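Side-chain contacts in A-type flavoprotein (Giardia intestinalis, PDB 2Q9U), which probably reduces oxygen, passing electrons from a flavin mononucleotide cofactor to a mu-oxo-diiron centre as an O2-scavenging flavodiiron protein: residues A[54-59]-A[63-68]; A[169-174]-A[197-202]; A[269-274]-A[290-295]. All coordinates share one frame; numbering follows the deposited sequence.

Overall arrangement
All three contacts are buried, yet they differ in chemistry. Interactions 1 and 2 belong to the beta-lactamase-like domain; interaction 3 belongs to the flavodoxin-like domain, its centre about 29 Å from that of interaction 2. Interaction 1 sets a tryptophan ring against the loop after strand 52-54, mainly by apolar and CH-pi packing, whereas interaction 2, near the centre of the chain, places a tyrosine beside an iron-bridging aspartate. These two touch through D55 and N170. Interaction 3 pairs a histidine, on the helix whose first residues bind the flavin phosphate, with a glutamate. Residues of interactions 1 and 3, but not of interaction 2, also meet the second subunit.

Interaction 1 of 3, residues A[54-59]-A[63-68]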
loop_
_atom_site.group_PDB
_atom_site.type_symbol
_atom_site.label_atom_id
_atom_site.label_comp_id
_atom_site.label_asym_id
_atom_site.label_seq_id
_atom_site.Cartn_x
_atom_site.Cartn_y
_atom_site.Cartn_z
ATOM N N ILE A 54 -8.544 9.615 34.647
ATOM C CA ILE A 54 -9.241 10.334 33.578
ATOM C C ILE A 54 -9.085 9.539 32.288
ATOM O O ILE A 54 -7.972 9.310 31.815
ATOM C CB ILE A 54 -8.650 11.746 33.361
ATOM C CG1 ILE A 54 -8.488 12.498 34.705
ATOM C CG2 ILE A 54 -9.482 12.536 32.288
ATOM C CD1 ILE A 54 -9.825 12.876 35.366
ATOM N N ASP A 55 -10.218 9.117 31.749
ATOM C CA ASP A 55 -10.318 8.370 30.496
ATOM C C ASP A 55 -9.729 6.952 30.487
ATOM O O ASP A 55 -8.994 6.565 31.381
ATOM C CB ASP A 55 -9.848 9.237 29.295
ATOM C CG ASP A 55 -10.785 10.440 29.060
ATOM O OD1 ASP A 55 -12.030 10.273 29.253
ATOM O OD2 ASP A 55 -10.279 11.536 28.716
ATOM N N SER A 56 -10.100 6.182 29.470
ATOM C CA SER A 56 -9.534 4.859 29.258
ATOM C C SER A 56 -8.819 4.838 27.891
ATOM O O SER A 56 -8.435 5.892 27.372
ATOM C CB SER A 56 -10.651 3.805 29.360
ATOM O OG SER A 56 -10.152 2.478 29.292
ATOM N N VAL A 57 -8.629 3.639 27.327
ATOM C CA VAL A 57 -7.924 3.454 26.045
ATOM C C VAL A 57 -8.625 2.349 25.240
ATOM O O VAL A 57 -9.410 1.587 25.802
ATOM C CB VAL A 57 -6.421 3.045 26.210
ATOM C CG1 VAL A 57 -5.602 4.096 27.025
ATOM C CG2 VAL A 57 -6.283 1.677 26.843
ATOM N N LYS A 58 -8.273 2.256 23.952
ATOM C CA LYS A 58 -8.803 1.239 23.037
ATOM C C LYS A 58 -8.495 -0.163 23.592
ATOM O O LYS A 58 -7.370 -0.397 24.055
ATOM C CB LYS A 58 -8.129 1.431 21.677
ATOM C CG LYS A 58 -8.959 0.949 20.481
ATOM C CD LYS A 58 -8.102 1.022 19.207
ATOM C CE LYS A 58 -8.136 2.399 18.512
ATOM N NZ LYS A 58 -7.362 2.426 17.178
ATOM N N TYR A 59 -9.473 -1.087 23.515
ATOM C CA TYR A 59 -9.387 -2.418 24.151
ATOM C C TYR A 59 -8.103 -3.257 23.903
ATOM O O TYR A 59 -7.665 -3.957 24.804
ATOM C CB TYR A 59 -10.679 -3.261 23.889
ATOM C CG TYR A 59 -10.762 -3.747 22.456
ATOM C CD1 TYR A 59 -10.120 -4.945 22.060
ATOM C CD2 TYR A 59 -11.426 -2.987 21.483
ATOM C CE1 TYR A 59 -10.155 -5.384 20.725
ATOM C CE2 TYR A 59 -11.483 -3.418 20.142
ATOM C CZ TYR A 59 -10.842 -4.622 19.776
ATOM O OH TYR A 59 -10.874 -5.041 18.452
ATOM N N GLU A 63 -4.386 -4.026 29.039
ATOM C CA GLU A 63 -3.467 -4.531 30.081
ATOM C C GLU A 63 -2.303 -3.593 30.299
ATOM O O GLU A 63 -1.818 -3.433 31.412
ATOM C CB GLU A 63 -2.929 -5.932 29.745
ATOM C CG GLU A 63 -4.016 -7.048 29.738
ATOM C CD GLU A 63 -4.686 -7.316 31.111
ATOM O OE1 GLU A 63 -4.130 -6.958 32.187
ATOM O OE2 GLU A 63 -5.796 -7.911 31.114
ATOM N N GLU A 64 -1.859 -2.964 29.219
ATOM C CA GLU A 64 -0.838 -1.913 29.356
ATOM C C GLU A 64 -1.309 -0.720 30.198
ATOM O O GLU A 64 -0.596 -0.255 31.111
ATOM C CB GLU A 64 -0.363 -1.468 27.972
ATOM C CG GLU A 64 0.810 -0.465 28.033
ATOM C CD GLU A 64 1.297 0.020 26.657
ATOM O OE1 GLU A 64 0.838 -0.458 25.586
ATOM O OE2 GLU A 64 2.149 0.927 26.666
ATOM N N TRP A 65 -2.502 -0.222 29.888
ATOM C CA TRP A 65 -3.164 0.851 30.620
ATOM C C TRP A 65 -3.342 0.471 32.102
ATOM O O TRP A 65 -3.029 1.257 33.020
ATOM C CB TRP A 65 -4.520 1.090 29.956
ATOM C CG TRP A 65 -5.459 2.072 30.636
ATOM C CD1 TRP A 65 -5.235 3.408 30.880
ATOM C CD2 TRP A 65 -6.798 1.800 31.104
ATOM N NE1 TRP A 65 -6.342 3.961 31.482
ATOM C CE2 TRP A 65 -7.308 3.005 31.632
ATOM C CE3 TRP A 65 -7.592 0.641 31.161
ATOM C CZ2 TRP A 65 -8.599 3.099 32.215
ATOM C CZ3 TRP A 65 -8.877 0.735 31.730
ATOM C CH2 TRP A 65 -9.361 1.954 32.243
ATOM N N LEU A 66 -3.827 -0.740 32.346
ATOM C CA LEU A 66 -4.039 -1.174 33.738
ATOM C C LEU A 66 -2.691 -1.265 34.469
ATOM O O LEU A 66 -2.611 -0.915 35.660
ATOM C CB LEU A 66 -4.775 -2.520 33.757
ATOM C CG LEU A 66 -6.240 -2.431 33.285
ATOM C CD1 LEU A 66 -6.865 -3.829 33.079
ATOM C CD2 LEU A 66 -7.093 -1.578 34.253
ATOM N N SER A 67 -1.654 -1.710 33.749
ATOM C CA SER A 67 -0.300 -1.831 34.314
ATOM C C SER A 67 0.255 -0.473 34.735
ATOM O O SER A 67 0.830 -0.340 35.821
ATOM C CB SER A 67 0.663 -2.535 33.351
ATOM O OG SER A 67 0.304 -3.903 33.243
ATOM N N ARG A 68 0.084 0.530 33.869
ATOM C CA ARG A 68 0.472 1.895 34.213
ATOM C C ARG A 68 -0.289 2.457 35.412
ATOM O O ARG A 68 0.311 3.062 36.302
ATOM C CB ARG A 68 0.338 2.827 33.006
ATOM C CG ARG A 68 1.256 2.438 31.849
ATOM C CD ARG A 68 1.229 3.569 30.824
ATOM N NE ARG A 68 1.881 3.192 29.576
ATOM C CZ ARG A 68 3.196 3.171 29.401
ATOM N NH1 ARG A 68 4.003 3.492 30.415
ATOM N NH2 ARG A 68 3.699 2.821 28.212
#
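The loop 54-59 runs past one side of helix segment 63-68 and comes closest at V57 and W65, whose CA atoms lie 7.1 Å apart. W65 carries the helix side of the contact. Its CG is anti to the backbone N (chi1 174°), which lays the indole against the loop, where three successive residues meet it. S56 lies over one face of the six-membered ring: its CB makes a CH-pi contact 4.0 Å from the centroid, and its OG sits 3.1 Å from W65 CH2, above the plane and displaced toward the rim. That hydroxyl is buried with no polar partner in the model. V57 slides past the base of the indole in the opposite direction, with CG2 3.6 Å from W65 CB and CG1 3.9 Å from W65 CD1. The carbonyl O of D55 approaches obliquely, 3.6 Å from W65 CZ2. The indole NE1 is hydrogen-bonded to S43 OG on strand 39-46, and S43 OG is also hydrogen-bonded to D55 O, so one serine links the ring to the loop. Farther round the helix, R68 NH2 forms a salt bridge with E64 OE2 at 2.9 Å, while R68 NH1 pairs with D279 of the second subunit. This is the packing of a helix against the loop that leads into it from a sheet strand, here strand 52-54 and helix 62-72 of the metallo-beta-lactamase-like domain.

Interaction 2 of 3, residues A[169-174]-A[197-202]; sequences SNDGFG and KEYTAN. With FEO (mu-oxo-diiron), chain G; NO3 (nitrate ion), chain C.
With CG anti to the backbone N (chi1 -170°), the Y199 side chain stretches from its helix toward D171, whose own CG lies anti to the carbonyl carbon (chi1 -84°) and turns the carboxylate to the metals. The site is the diiron centre of the metallo-beta-lactamase-like domain, and D171 bridges it: OD1 binds FE1 and OD2 binds FE2, the two iron ions, each at 2.0 Å. H90, D89 and H230 share FE1 with it, while H85, E87 and H152 share FE2. The D171 and Y199 side chains cross at about a right angle, their carboxylate and ring planes 53° apart, and Y199 OH lies 3.0 Å from D171 OD1. Two overlapping beta turns, type II' from S169 to G172 and type II from D171 to G174, set G174 against Y199: its C lies over one face of the ring, 4.1 Å above the plane and toward the rim, and its O is 3.4 Å from Y199 CB. A nitrate ion, probably picked up from the crystallisation medium, spans the irons through O2 and O3 and is also hydrogen-bonded to H31 NE2. NO3 O2 lies near the ring plane, at the edge, 3.0 Å from Y199 OH, a weak hydrogen bond at most.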
loop_
_atom_site.group_PDB
_atom_site.type_symbol
_atom_site.label_atom_id
_atom_site.label_comp_id
_atom_site.label_asym_id
_atom_site.label_seq_id
_atom_site.Cartn_x
_atom_site.Cartn_y
_atom_site.Cartn_z
ATOM N N SER A 169 -8.757 17.802 28.074
ATOM C CA SER A 169 -9.602 18.181 26.938
ATOM C C SER A 169 -10.048 17.003 26.070
ATOM O O SER A 169 -10.753 17.196 25.098
ATOM C CB SER A 169 -8.872 19.216 26.065
ATOM O OG SER A 169 -7.617 18.691 25.656
ATOM N N ASN A 170 -9.584 15.804 26.398
ATOM C CA ASN A 170 -9.954 14.600 25.634
ATOM C C ASN A 170 -9.547 14.802 24.145
ATOM O O ASN A 170 -8.392 15.162 23.893
ATOM C CB ASN A 170 -11.453 14.278 25.874
ATOM C CG ASN A 170 -11.887 12.956 25.276
ATOM O OD1 ASN A 170 -12.621 12.927 24.292
ATOM N ND2 ASN A 170 -11.430 11.861 25.863
ATOM N N ASP A 171 -10.446 14.598 23.184
ATOM C CA ASP A 171 -10.118 14.750 21.769
ATOM C C ASP A 171 -9.678 16.186 21.475
ATOM O O ASP A 171 -8.813 16.445 20.597
ATOM C CB ASP A 171 -11.321 14.420 20.877
ATOM C CG ASP A 171 -11.485 12.913 20.592
ATOM O OD1 ASP A 171 -10.513 12.106 20.671
ATOM O OD2 ASP A 171 -12.626 12.553 20.258
ATOM N N GLY A 172 -10.270 17.139 22.202
ATOM C CA GLY A 172 -9.865 18.538 22.033
ATOM C C GLY A 172 -8.367 18.730 22.174
ATOM O O GLY A 172 -7.739 18.159 23.076
ATOM N N PHE A 173 -7.801 19.539 21.278
ATOM C CA PHE A 173 -6.367 19.868 21.268
ATOM C C PHE A 173 -5.482 18.673 20.934
ATOM O O PHE A 173 -4.264 18.737 21.079
ATOM C CB PHE A 173 -5.893 20.536 22.575
ATOM C CG PHE A 173 -6.533 21.871 22.817
ATOM C CD1 PHE A 173 -7.771 21.952 23.477
ATOM C CD2 PHE A 173 -5.923 23.031 22.360
ATOM C CE1 PHE A 173 -8.388 23.207 23.677
ATOM C CE2 PHE A 173 -6.521 24.291 22.554
ATOM C CZ PHE A 173 -7.758 24.366 23.215
ATOM N N GLY A 174 -6.110 17.599 20.441
ATOM C CA GLY A 174 -5.389 16.373 20.128
ATOM C C GLY A 174 -4.650 16.399 18.807
ATOM O O GLY A 174 -4.943 17.226 17.912
ATOM N N LYS A 197 -3.443 20.754 13.255
ATOM C CA LYS A 197 -4.284 21.217 12.126
ATOM C C LYS A 197 -4.900 20.073 11.328
ATOM O O LYS A 197 -6.072 20.140 10.911
ATOM C CB LYS A 197 -3.495 22.125 11.182
ATOM C CG LYS A 197 -3.203 23.501 11.754
ATOM C CD LYS A 197 -2.324 24.298 10.768
ATOM C CE LYS A 197 -1.823 25.593 11.368
ATOM N NZ LYS A 197 -0.844 26.314 10.466
ATOM N N GLU A 198 -4.130 19.005 11.116
ATOM C CA GLU A 198 -4.689 17.867 10.385
ATOM C C GLU A 198 -5.858 17.271 11.193
ATOM O O GLU A 198 -6.892 16.864 10.630
ATOM C CB GLU A 198 -3.608 16.808 10.106
ATOM C CG GLU A 198 -4.026 15.783 9.037
ATOM C CD GLU A 198 -2.961 14.729 8.825
ATOM O OE1 GLU A 198 -2.671 13.994 9.787
ATOM O OE2 GLU A 198 -2.411 14.648 7.709
ATOM N N TYR A 199 -5.672 17.185 12.510
ATOM C CA TYR A 199 -6.741 16.643 13.374
ATOM C C TYR A 199 -7.997 17.527 13.305
ATOM O O TYR A 199 -9.132 17.033 13.137
ATOM C CB TYR A 199 -6.248 16.532 14.814
ATOM C CG TYR A 199 -7.203 15.776 15.681
ATOM C CD1 TYR A 199 -8.299 16.419 16.275
ATOM C CD2 TYR A 199 -7.008 14.405 15.928
ATOM C CE1 TYR A 199 -9.198 15.716 17.100
ATOM C CE2 TYR A 199 -7.887 13.697 16.752
ATOM C CZ TYR A 199 -8.985 14.357 17.327
ATOM O OH TYR A 199 -9.839 13.625 18.129
ATOM N N THR A 200 -7.794 18.832 13.430
ATOM C CA THR A 200 -8.897 19.805 13.347
ATOM C C THR A 200 -9.679 19.660 12.036
ATOM O O THR A 200 -10.918 19.550 12.030
ATOM C CB THR A 200 -8.380 21.243 13.456
ATOM O OG1 THR A 200 -7.573 21.355 14.627
ATOM C CG2 THR A 200 -9.564 22.204 13.575
ATOM N N ALA A 201 -8.937 19.660 10.926
ATOM C CA ALA A 201 -9.522 19.549 9.592
ATOM C C ALA A 201 -10.354 18.274 9.429
ATOM O O ALA A 201 -11.461 18.320 8.872
ATOM C CB ALA A 201 -8.364 19.596 8.503
ATOM N N ASN A 202 -9.840 17.142 9.935
ATOM C CA ASN A 202 -10.438 15.818 9.670
ATOM C C ASN A 202 -11.508 15.375 10.640
ATOM O O ASN A 202 -12.365 14.587 10.279
ATOM C CB ASN A 202 -9.365 14.729 9.654
ATOM C CG ASN A 202 -8.598 14.705 8.350
ATOM O OD1 ASN A 202 -8.997 14.035 7.400
ATOM N ND2 ASN A 202 -7.494 15.441 8.300
HETATM FE FE1 FEO G . -10.281 10.166 20.120
HETATM FE FE2 FEO G . -13.569 10.950 19.401
HETATM O O FEO G . -12.080 9.742 20.135
HETATM N N NO3 C . -11.027 10.723 17.152
HETATM O O1 NO3 C . -10.620 10.520 15.850
HETATM O O2 NO3 C . -10.078 10.679 18.140
HETATM O O3 NO3 C . -12.331 11.019 17.485
#

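Interaction 3 of 3, residues A[269-274]-A[290-295]. With FMN (flavin mononucleotide), chain F.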
loop_
_atom_site.group_PDB
_atom_site.type_symbol
_atom_site.label_atom_id
_atom_site.label_comp_id
_atom_site.label_asym_id
_atom_site.label_seq_id
_atom_site.Cartn_x
_atom_site.Cartn_y
_atom_site.Cartn_z
ATOM N N THR A 269 -3.100 14.158 -19.009
ATOM C CA THR A 269 -3.359 15.485 -19.608
ATOM C C THR A 269 -4.062 16.441 -18.635
ATOM O O THR A 269 -3.752 17.645 -18.612
ATOM C CB THR A 269 -4.099 15.435 -20.972
ATOM O OG1 THR A 269 -5.438 14.966 -20.791
ATOM C CG2 THR A 269 -3.336 14.515 -21.972
ATOM N N THR A 270 -5.001 15.912 -17.842
ATOM C CA THR A 270 -5.631 16.713 -16.777
ATOM C C THR A 270 -4.560 17.142 -15.753
ATOM O O THR A 270 -4.581 18.271 -15.226
ATOM C CB THR A 270 -6.802 15.985 -16.063
ATOM O OG1 THR A 270 -7.782 15.566 -17.020
ATOM C CG2 THR A 270 -7.487 16.924 -15.063
ATOM N N HIS A 271 -3.633 16.231 -15.474
ATOM C CA HIS A 271 -2.453 16.546 -14.645
ATOM C C HIS A 271 -1.582 17.693 -15.194
ATOM O O HIS A 271 -1.210 18.606 -14.448
ATOM C CB HIS A 271 -1.599 15.302 -14.418
ATOM C CG HIS A 271 -0.403 15.567 -13.569
ATOM N ND1 HIS A 271 -0.442 15.491 -12.195
ATOM C CD2 HIS A 271 0.853 15.979 -13.890
ATOM C CE1 HIS A 271 0.743 15.814 -11.707
ATOM N NE2 HIS A 271 1.544 16.113 -12.711
ATOM N N ARG A 272 -1.242 17.661 -16.479
ATOM C CA ARG A 272 -0.433 18.739 -17.071
ATOM C C ARG A 272 -1.160 20.098 -17.042
ATOM O O ARG A 272 -0.545 21.133 -16.774
ATOM C CB ARG A 272 -0.021 18.420 -18.508
ATOM C CG ARG A 272 0.860 19.514 -19.159
ATOM C CD ARG A 272 2.260 19.480 -18.553
ATOM N NE ARG A 272 3.130 20.619 -18.906
ATOM C CZ ARG A 272 3.047 21.854 -18.399
ATOM N NH1 ARG A 272 2.086 22.199 -17.544
ATOM N NH2 ARG A 272 3.928 22.762 -18.783
ATOM N N MET A 273 -2.458 20.091 -17.305
ATOM C CA MET A 273 -3.225 21.332 -17.202
ATOM C C MET A 273 -3.226 21.838 -15.759
ATOM O O MET A 273 -3.158 23.061 -15.510
ATOM C CB MET A 273 -4.643 21.143 -17.689
ATOM C CG MET A 273 -4.733 20.904 -19.162
ATOM S SD MET A 273 -4.589 22.457 -20.045
ATOM C CE MET A 273 -6.293 23.011 -19.846
ATOM N N ALA A 274 -3.311 20.900 -14.810
ATOM C CA ALA A 274 -3.237 21.238 -13.384
ATOM C C ALA A 274 -1.954 21.955 -13.064
ATOM O O ALA A 274 -1.972 22.930 -12.298
ATOM C CB ALA A 274 -3.378 19.977 -12.491
ATOM N N LEU A 290 -0.499 20.608 -5.087
ATOM C CA LEU A 290 -1.217 19.708 -5.969
ATOM C C LEU A 290 -1.333 18.356 -5.293
ATOM O O LEU A 290 -0.318 17.787 -4.868
ATOM C CB LEU A 290 -0.466 19.582 -7.315
ATOM C CG LEU A 290 -1.058 18.623 -8.385
ATOM C CD1 LEU A 290 -0.699 19.155 -9.739
ATOM C CD2 LEU A 290 -0.562 17.178 -8.254
ATOM N N LEU A 291 -2.557 17.844 -5.209
ATOM C CA LEU A 291 -2.839 16.554 -4.593
ATOM C C LEU A 291 -3.498 15.661 -5.625
ATOM O O LEU A 291 -4.638 15.919 -6.008
ATOM C CB LEU A 291 -3.799 16.724 -3.386
ATOM C CG LEU A 291 -3.327 17.601 -2.229
ATOM C CD1 LEU A 291 -4.387 17.576 -1.126
ATOM C CD2 LEU A 291 -1.983 17.071 -1.695
ATOM N N GLU A 292 -2.797 14.619 -6.073
ATOM C CA GLU A 292 -3.401 13.669 -7.003
ATOM C C GLU A 292 -3.763 12.385 -6.267
ATOM O O GLU A 292 -2.933 11.838 -5.531
ATOM C CB GLU A 292 -2.449 13.359 -8.158
ATOM C CG GLU A 292 -3.108 12.602 -9.319
ATOM C CD GLU A 292 -2.593 13.102 -10.672
ATOM O OE1 GLU A 292 -2.339 14.330 -10.804
ATOM O OE2 GLU A 292 -2.435 12.265 -11.593
ATOM N N MET A 293 -4.990 11.899 -6.478
ATOM C CA MET A 293 -5.536 10.882 -5.574
ATOM C C MET A 293 -4.779 9.560 -5.627
ATOM O O MET A 293 -4.754 8.841 -4.637
ATOM C CB MET A 293 -7.046 10.678 -5.753
ATOM C CG MET A 293 -7.881 11.949 -5.452
ATOM S SD MET A 293 -7.541 12.683 -3.822
ATOM C CE MET A 293 -8.155 11.516 -2.637
ATOM N N THR A 294 -4.134 9.265 -6.747
ATOM C CA THR A 294 -3.260 8.078 -6.790
ATOM C C THR A 294 -2.005 8.147 -5.895
ATOM O O THR A 294 -1.357 7.122 -5.662
ATOM C CB THR A 294 -2.840 7.739 -8.209
ATOM O OG1 THR A 294 -2.262 8.891 -8.838
ATOM C CG2 THR A 294 -4.036 7.229 -9.027
ATOM N N SER A 295 -1.644 9.337 -5.417
ATOM C CA SER A 295 -0.510 9.486 -4.504
ATOM C C SER A 295 -0.857 10.303 -3.268
ATOM O O SER A 295 0.036 10.777 -2.566
ATOM C CB SER A 295 0.690 10.115 -5.221
ATOM O OG SER A 295 0.287 11.273 -5.931
HETATM N N1 FMN F . -14.602 10.052 -22.147
HETATM C C2 FMN F . -15.899 10.473 -22.140
HETATM O O2 FMN F . -16.196 11.551 -22.681
HETATM N N3 FMN F . -16.876 9.685 -21.562
HETATM C C4 FMN F . -16.562 8.484 -20.946
HETATM O O4 FMN F . -17.456 7.903 -20.333
HETATM C C4A FMN F . -15.224 8.049 -20.937
HETATM N N5 FMN F . -14.844 6.838 -20.368
HETATM C C5A FMN F . -13.506 6.458 -20.405
HETATM C C6 FMN F . -13.107 5.244 -19.834
HETATM C C7 FMN F . -11.760 4.844 -19.855
HETATM C C7M FMN F . -11.426 3.444 -19.410
HETATM C C8 FMN F . -10.799 5.654 -20.458
HETATM C C8M FMN F . -9.329 5.315 -20.408
HETATM C C9 FMN F . -11.193 6.861 -21.032
HETATM C C9A FMN F . -12.539 7.272 -21.011
HETATM N N10 FMN F . -12.926 8.485 -21.577
HETATM C C10 FMN F . -14.254 8.853 -21.562
HETATM C "C1'" FMN F . -11.939 9.400 -22.239
HETATM C "C2'" FMN F . -11.099 10.179 -21.230
HETATM O "O2'" FMN F . -11.872 11.125 -20.494
HETATM C "C3'" FMN F . -9.952 10.788 -22.040
HETATM O "O3'" FMN F . -9.052 9.734 -22.347
HETATM C "C4'" FMN F . -9.181 11.882 -21.331
HETATM O "O4'" FMN F . -8.327 12.532 -22.263
HETATM C "C5'" FMN F . -8.321 11.330 -20.202
HETATM O "O5'" FMN F . -7.805 12.411 -19.444
HETATM P P FMN F . -6.414 12.220 -18.695
HETATM O O1P FMN F . -6.332 13.352 -17.686
HETATM O O2P FMN F . -6.443 10.875 -18.027
HETATM O O3P FMN F . -5.245 12.281 -19.664
#
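In the flavodoxin-like domain, the beta-alpha-beta unit of strand 258-263, helix 269-283 and strand 287-292 brings the start of the helix, which receives the flavin phosphate, alongside the end of the second strand. Segments 269-274 and 290-292 run nearly antiparallel, at 169° with axes 10.6 Å apart. The polar link is H271 ND1 to E292 OE1, a hydrogen bond of 2.6 Å with an N-H...O angle of 162°. OE1 lies near the plane of the imidazole, at its edge, whereas the nitrogen meets this oxygen on the syn side, somewhat out of the carboxylate plane; ring and carboxylate planes are turned 66° apart. The glutamate reaches the ring by a bend at chi2, after CG has left the backbone anti to N. Beside this bond, L290 supplies the apolar part: CD2 lies 3.9 Å from H271 CE1, approaching the ring obliquely, and CD1 lies 3.9 Å from A274 CB one helical turn on. M26 of the second subunit packs on both H271 and E292. On the phosphate side, T269 gives its N and OG1 to FMN O3P, the OG1 bond being 2.9 Å, and T270 likewise serves FMN O1P with N and OG1, the latter at 2.7 Å and also hydrogen-bonded to A349 N. Two phosphate oxygens are thus each gripped by a backbone N-H and a hydroxyl at the N-terminal end of the helix, whose dipole would favour the anion. One residue further on, the short, nearly straight histidine-carboxylate bond would hold the imidazole against rotation, and the carboxylate would probably favour a proton on ND1.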